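Long-range contact in putative Ribokinase II (Escherichia coli O6, PDB 3IQ0), which probably phosphorylates a sugar such as ribose with ATP and magnesium, as a kinase of the pfkB carbohydrate kinase family: residues Gly138-Lys151 against Met174-Val187. Numbering follows the deposited sequence.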
loop_
_atom_site.group_PDB
_atom_site.type_symbol
_atom_site.label_atom_id
_atom_site.label_comp_id
_atom_site.label_asym_id
_atom_site.label_seq_id
_atom_site.Cartn_x
_atom_site.Cartn_y
_atom_site.Cartn_z
ATOM N N GLY B 138 11.372 -9.253 -16.381
ATOM C CA GLY B 138 10.762 -8.166 -17.124
ATOM C C GLY B 138 9.737 -7.401 -16.303
ATOM O O GLY B 138 9.480 -6.219 -16.552
ATOM N N SER B 139 9.162 -8.069 -15.308
ATOM C CA SER B 139 8.158 -7.454 -14.447
ATOM C C SER B 139 8.706 -6.295 -13.625
ATOM O O SER B 139 7.944 -5.551 -13.011
ATOM C CB SER B 139 7.573 -8.498 -13.502
ATOM O OG SER B 139 8.584 -8.998 -12.644
ATOM N N SER B 140 10.025 -6.144 -13.615
ATOM C CA SER B 140 10.655 -5.073 -12.851
ATOM C C SER B 140 10.818 -3.779 -13.640
ATOM O O SER B 140 10.973 -2.710 -13.061
ATOM C CB SER B 140 12.032 -5.520 -12.356
ATOM O OG SER B 140 11.941 -6.711 -11.602
ATOM N N LEU B 141 10.788 -3.875 -14.963
ATOM C CA LEU B 141 10.973 -2.696 -15.804
ATOM C C LEU B 141 9.688 -1.905 -16.015
ATOM O O LEU B 141 9.094 -1.961 -17.089
ATOM C CB LEU B 141 11.556 -3.120 -17.153
ATOM C CG LEU B 141 12.857 -3.923 -17.052
ATOM C CD1 LEU B 141 13.336 -4.330 -18.439
ATOM C CD2 LEU B 141 13.906 -3.086 -16.340
ATOM N N PHE B 142 9.268 -1.171 -14.987
ATOM C CA PHE B 142 8.051 -0.373 -15.068
ATOM C C PHE B 142 8.301 1.125 -14.904
ATOM O O PHE B 142 7.364 1.896 -14.695
ATOM C CB PHE B 142 7.023 -0.860 -14.031
ATOM C CG PHE B 142 7.534 -0.879 -12.607
ATOM C CD1 PHE B 142 7.754 0.304 -11.910
ATOM C CD2 PHE B 142 7.765 -2.089 -11.955
ATOM C CE1 PHE B 142 8.195 0.285 -10.584
ATOM C CE2 PHE B 142 8.206 -2.119 -10.632
ATOM C CZ PHE B 142 8.421 -0.932 -9.944
ATOM N N SER B 143 9.564 1.532 -15.004
ATOM C CA SER B 143 9.942 2.941 -14.886
ATOM C C SER B 143 11.364 3.123 -15.408
ATOM O O SER B 143 12.146 2.171 -15.430
ATOM C CB SER B 143 9.870 3.410 -13.430
ATOM O OG SER B 143 11.081 3.156 -12.746
ATOM N N PHE B 144 11.702 4.344 -15.818
ATOM C CA PHE B 144 13.032 4.609 -16.353
ATOM C C PHE B 144 14.108 4.432 -15.284
ATOM O O PHE B 144 15.266 4.169 -15.604
ATOM C CB PHE B 144 13.090 6.018 -16.967
ATOM C CG PHE B 144 13.332 7.117 -15.971
ATOM C CD1 PHE B 144 14.630 7.473 -15.615
ATOM C CD2 PHE B 144 12.266 7.797 -15.389
ATOM C CE1 PHE B 144 14.864 8.492 -14.695
ATOM C CE2 PHE B 144 12.488 8.818 -14.467
ATOM C CZ PHE B 144 13.792 9.167 -14.119
ATOM N N HIS B 145 13.723 4.574 -14.018
ATOM C CA HIS B 145 14.656 4.401 -12.907
ATOM C C HIS B 145 15.012 2.928 -12.752
ATOM O O HIS B 145 16.137 2.584 -12.390
ATOM C CB HIS B 145 14.032 4.906 -11.609
ATOM C CG HIS B 145 14.163 6.382 -11.408
ATOM N ND1 HIS B 145 13.130 7.162 -10.929
ATOM C CD2 HIS B 145 15.214 7.216 -11.585
ATOM C CE1 HIS B 145 13.543 8.413 -10.822
ATOM N NE2 HIS B 145 14.804 8.472 -11.214
HETATM N N MSE B 146 14.040 2.064 -13.022
HETATM C CA MSE B 146 14.236 0.624 -12.924
HETATM C C MSE B 146 15.122 0.145 -14.066
HETATM O O MSE B 146 16.060 -0.626 -13.851
HETATM C CB MSE B 146 12.887 -0.099 -12.986
HETATM C CG MSE B 146 11.866 0.357 -11.955
HETATM SE SE MSE B 146 12.439 0.115 -10.126
HETATM C CE MSE B 146 12.838 1.962 -9.700
ATOM N N VAL B 147 14.830 0.606 -15.281
ATOM C CA VAL B 147 15.616 0.208 -16.445
ATOM C C VAL B 147 17.058 0.681 -16.291
ATOM O O VAL B 147 17.988 0.005 -16.729
ATOM C CB VAL B 147 15.030 0.784 -17.760
ATOM C CG1 VAL B 147 13.543 0.496 -17.840
ATOM C CG2 VAL B 147 15.292 2.271 -17.843
ATOM N N ASP B 148 17.237 1.841 -15.668
ATOM C CA ASP B 148 18.571 2.384 -15.455
ATOM C C ASP B 148 19.358 1.507 -14.490
ATOM O O ASP B 148 20.504 1.148 -14.760
ATOM C CB ASP B 148 18.482 3.813 -14.913
ATOM C CG ASP B 148 18.164 4.830 -15.995
ATOM O OD1 ASP B 148 17.827 4.417 -17.126
ATOM O OD2 ASP B 148 18.249 6.045 -15.712
ATOM N N ALA B 149 18.736 1.164 -13.366
ATOM C CA ALA B 149 19.376 0.318 -12.368
ATOM C C ALA B 149 19.781 -0.997 -13.023
ATOM O O ALA B 149 20.894 -1.486 -12.824
ATOM C CB ALA B 149 18.415 0.054 -11.211
ATOM N N VAL B 150 18.875 -1.559 -13.817
ATOM C CA VAL B 150 19.142 -2.813 -14.505
ATOM C C VAL B 150 20.226 -2.672 -15.576
ATOM O O VAL B 150 21.091 -3.535 -15.702
ATOM C CB VAL B 150 17.855 -3.366 -15.145
ATOM C CG1 VAL B 150 18.175 -4.577 -15.997
ATOM C CG2 VAL B 150 16.867 -3.745 -14.055
ATOM N N LYS B 151 20.186 -1.590 -16.346
ATOM C CA LYS B 151 21.197 -1.378 -17.382
ATOM C C LYS B 151 22.599 -1.294 -16.777
ATOM O O LYS B 151 23.545 -1.869 -17.312
ATOM C CB LYS B 151 20.894 -0.105 -18.180
ATOM C CG LYS B 151 19.705 -0.238 -19.121
ATOM C CD LYS B 151 19.525 0.996 -19.999
ATOM C CE LYS B 151 18.416 0.776 -21.021
ATOM N NZ LYS B 151 18.232 1.936 -21.949
HETATM N N MSE B 174 2.904 -2.653 -20.938
HETATM C CA MSE B 174 4.191 -1.981 -21.080
HETATM C C MSE B 174 4.620 -1.893 -22.551
HETATM O O MSE B 174 5.352 -0.983 -22.941
HETATM C CB MSE B 174 5.254 -2.734 -20.267
HETATM C CG MSE B 174 6.122 -1.858 -19.366
HETATM SE SE MSE B 174 5.138 -0.950 -17.950
HETATM C CE MSE B 174 4.815 -2.465 -16.792
ATOM N N LEU B 175 4.156 -2.839 -23.364
ATOM C CA LEU B 175 4.509 -2.872 -24.780
ATOM C C LEU B 175 3.971 -1.691 -25.589
ATOM O O LEU B 175 4.395 -1.471 -26.725
ATOM C CB LEU B 175 4.031 -4.184 -25.410
ATOM C CG LEU B 175 4.686 -5.475 -24.903
ATOM C CD1 LEU B 175 4.039 -6.678 -25.564
ATOM C CD2 LEU B 175 6.176 -5.440 -25.197
ATOM N N ASP B 176 3.046 -0.931 -25.014
ATOM C CA ASP B 176 2.493 0.216 -25.722
ATOM C C ASP B 176 3.131 1.526 -25.286
ATOM O O ASP B 176 2.746 2.599 -25.752
ATOM C CB ASP B 176 0.971 0.266 -25.557
ATOM C CG ASP B 176 0.267 -0.814 -26.367
ATOM O OD1 ASP B 176 0.567 -0.934 -27.577
ATOM O OD2 ASP B 176 -0.582 -1.536 -25.802
ATOM N N ILE B 177 4.109 1.426 -24.390
ATOM C CA ILE B 177 4.851 2.587 -23.901
ATOM C C ILE B 177 6.247 2.427 -24.501
ATOM O O ILE B 177 7.123 1.805 -23.895
ATOM C CB ILE B 177 4.985 2.586 -22.363
ATOM C CG1 ILE B 177 3.607 2.443 -21.711
ATOM C CG2 ILE B 177 5.650 3.876 -21.903
ATOM C CD1 ILE B 177 3.659 2.246 -20.203
ATOM N N PRO B 178 6.470 2.994 -25.698
ATOM C CA PRO B 178 7.750 2.925 -26.415
ATOM C C PRO B 178 9.014 2.912 -25.557
ATOM O O PRO B 178 9.964 2.188 -25.865
ATOM C CB PRO B 178 7.687 4.130 -27.360
ATOM C CG PRO B 178 6.692 5.047 -26.704
ATOM C CD PRO B 178 5.643 4.082 -26.242
ATOM N N GLU B 179 9.036 3.703 -24.489
ATOM C CA GLU B 179 10.209 3.738 -23.617
ATOM C C GLU B 179 10.488 2.377 -22.990
ATOM O O GLU B 179 11.609 1.873 -23.055
ATOM C CB GLU B 179 10.035 4.779 -22.509
ATOM C CG GLU B 179 10.948 4.526 -21.314
ATOM C CD GLU B 179 11.390 5.794 -20.613
ATOM O OE1 GLU B 179 10.522 6.635 -20.292
ATOM O OE2 GLU B 179 12.608 5.945 -20.376
HETATM N N MSE B 180 9.466 1.796 -22.368
HETATM C CA MSE B 180 9.597 0.492 -21.732
HETATM C C MSE B 180 9.722 -0.568 -22.818
HETATM O O MSE B 180 10.427 -1.563 -22.655
HETATM C CB MSE B 180 8.379 0.204 -20.854
HETATM C CG MSE B 180 8.209 1.157 -19.677
HETATM SE SE MSE B 180 9.734 1.185 -18.465
HETATM C CE MSE B 180 10.052 3.088 -18.403
ATOM N N ARG B 181 9.027 -0.348 -23.928
ATOM C CA ARG B 181 9.073 -1.271 -25.054
ATOM C C ARG B 181 10.521 -1.426 -25.502
ATOM O O ARG B 181 10.966 -2.521 -25.855
ATOM C CB ARG B 181 8.246 -0.722 -26.215
ATOM C CG ARG B 181 8.214 -1.625 -27.431
ATOM C CD ARG B 181 7.520 -0.942 -28.593
ATOM N NE ARG B 181 6.932 -1.908 -29.517
ATOM C CZ ARG B 181 6.282 -1.581 -30.630
ATOM N NH1 ARG B 181 6.137 -0.306 -30.971
ATOM N NH2 ARG B 181 5.764 -2.531 -31.398
ATOM N N ASP B 182 11.250 -0.313 -25.488
ATOM C CA ASP B 182 12.651 -0.305 -25.894
ATOM C C ASP B 182 13.568 -0.902 -24.835
ATOM O O ASP B 182 14.509 -1.621 -25.162
ATOM C CB ASP B 182 13.105 1.120 -26.219
ATOM C CG ASP B 182 12.420 1.684 -27.443
ATOM O OD1 ASP B 182 11.903 0.885 -28.252
ATOM O OD2 ASP B 182 12.410 2.924 -27.599
ATOM N N ALA B 183 13.298 -0.597 -23.570
ATOM C CA ALA B 183 14.100 -1.123 -22.470
ATOM C C ALA B 183 14.152 -2.646 -22.563
ATOM O O ALA B 183 15.211 -3.253 -22.437
ATOM C CB ALA B 183 13.497 -0.703 -21.140
ATOM N N LEU B 184 12.991 -3.250 -22.792
ATOM C CA LEU B 184 12.869 -4.698 -22.911
ATOM C C LEU B 184 13.648 -5.229 -24.113
ATOM O O LEU B 184 14.336 -6.247 -24.015
ATOM C CB LEU B 184 11.392 -5.078 -23.034
ATOM C CG LEU B 184 10.517 -4.714 -21.832
ATOM C CD1 LEU B 184 9.057 -4.922 -22.179
ATOM C CD2 LEU B 184 10.914 -5.564 -20.626
ATOM N N HIS B 185 13.532 -4.549 -25.250
ATOM C CA HIS B 185 14.253 -4.972 -26.443
ATOM C C HIS B 185 15.739 -4.773 -26.212
ATOM O O HIS B 185 16.564 -5.526 -26.719
ATOM C CB HIS B 185 13.787 -4.176 -27.662
ATOM C CG HIS B 185 12.616 -4.788 -28.362
ATOM N ND1 HIS B 185 12.728 -5.907 -29.157
ATOM C CD2 HIS B 185 11.301 -4.462 -28.354
ATOM C CE1 HIS B 185 11.533 -6.245 -29.611
ATOM N NE2 HIS B 185 10.651 -5.385 -29.139
ATOM N N PHE B 186 16.069 -3.756 -25.425
ATOM C CA PHE B 186 17.454 -3.460 -25.103
ATOM C C PHE B 186 18.048 -4.643 -24.345
ATOM O O PHE B 186 19.105 -5.167 -24.706
ATOM C CB PHE B 186 17.528 -2.211 -24.232
ATOM C CG PHE B 186 18.922 -1.843 -23.820
ATOM C CD1 PHE B 186 19.692 -0.990 -24.603
ATOM C CD2 PHE B 186 19.475 -2.365 -22.657
ATOM C CE1 PHE B 186 20.996 -0.664 -24.231
ATOM C CE2 PHE B 186 20.779 -2.047 -22.277
ATOM C CZ PHE B 186 21.539 -1.195 -23.066
ATOM N N VAL B 187 17.361 -5.055 -23.285
ATOM C CA VAL B 187 17.813 -6.171 -22.464
ATOM C C VAL B 187 17.932 -7.454 -23.274
ATOM O O VAL B 187 18.877 -8.222 -23.096
ATOM C CB VAL B 187 16.849 -6.412 -21.285
ATOM C CG1 VAL B 187 17.248 -7.677 -20.535
ATOM C CG2 VAL B 187 16.867 -5.207 -20.347
#
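M180 reaches from helix 178-187 to the turn that leads into helix 144-151, and its selenomethionine chain shows how one flexible side chain can pack a helix against the turn that begins its neighbour. CB starts with CG anti to the carbonyl carbon (chi1 -64°), and bends at chi2 and again at chi3 carry the chain across toward L141-F144. CG lies near the carbonyl oxygen of L141. M180 SE sits 3.5 Å from L141 O and as close to the backbone N of S143, a buried N-H with no hydrogen-bond partner in the model; its flank meets V147 CG1, the two side chains crossing at about a right angle. The terminal M180 CE finishes on the peptide joining S143 to F144, 3.3 Å from F144 N. That peptide opens the helix, where S143 OG acts as N-cap and accepts from M146 N.

In the ribokinase-like fold, helices pack against a central, largely parallel sheet, and here the axes of segments 144-151 and 178-187 come within 10.6 Å and lie 15° from parallel, each helix following a strand of that sheet, 131-137 and 163-167. Between them V147 CG1 rests on A183 CB at 3.5 Å. Deeper down, L141 CD1 presses tightly on L184 CD2, the two leucine side chains lying alongside, pointing opposite ways, while V187 CG2 closes in from the next turn; L184 and V187 also touch F166 of the sheet. M174 adds its CE against F142 CB.

On the more exposed side of the helix pair, K151 extends beyond CG and lays its end over one face of the F186 ring: CE makes a CH-pi contact, and K151 NZ stands 4.3 Å from the F186 ring centroid in a cation-pi interaction, 12° off the normal.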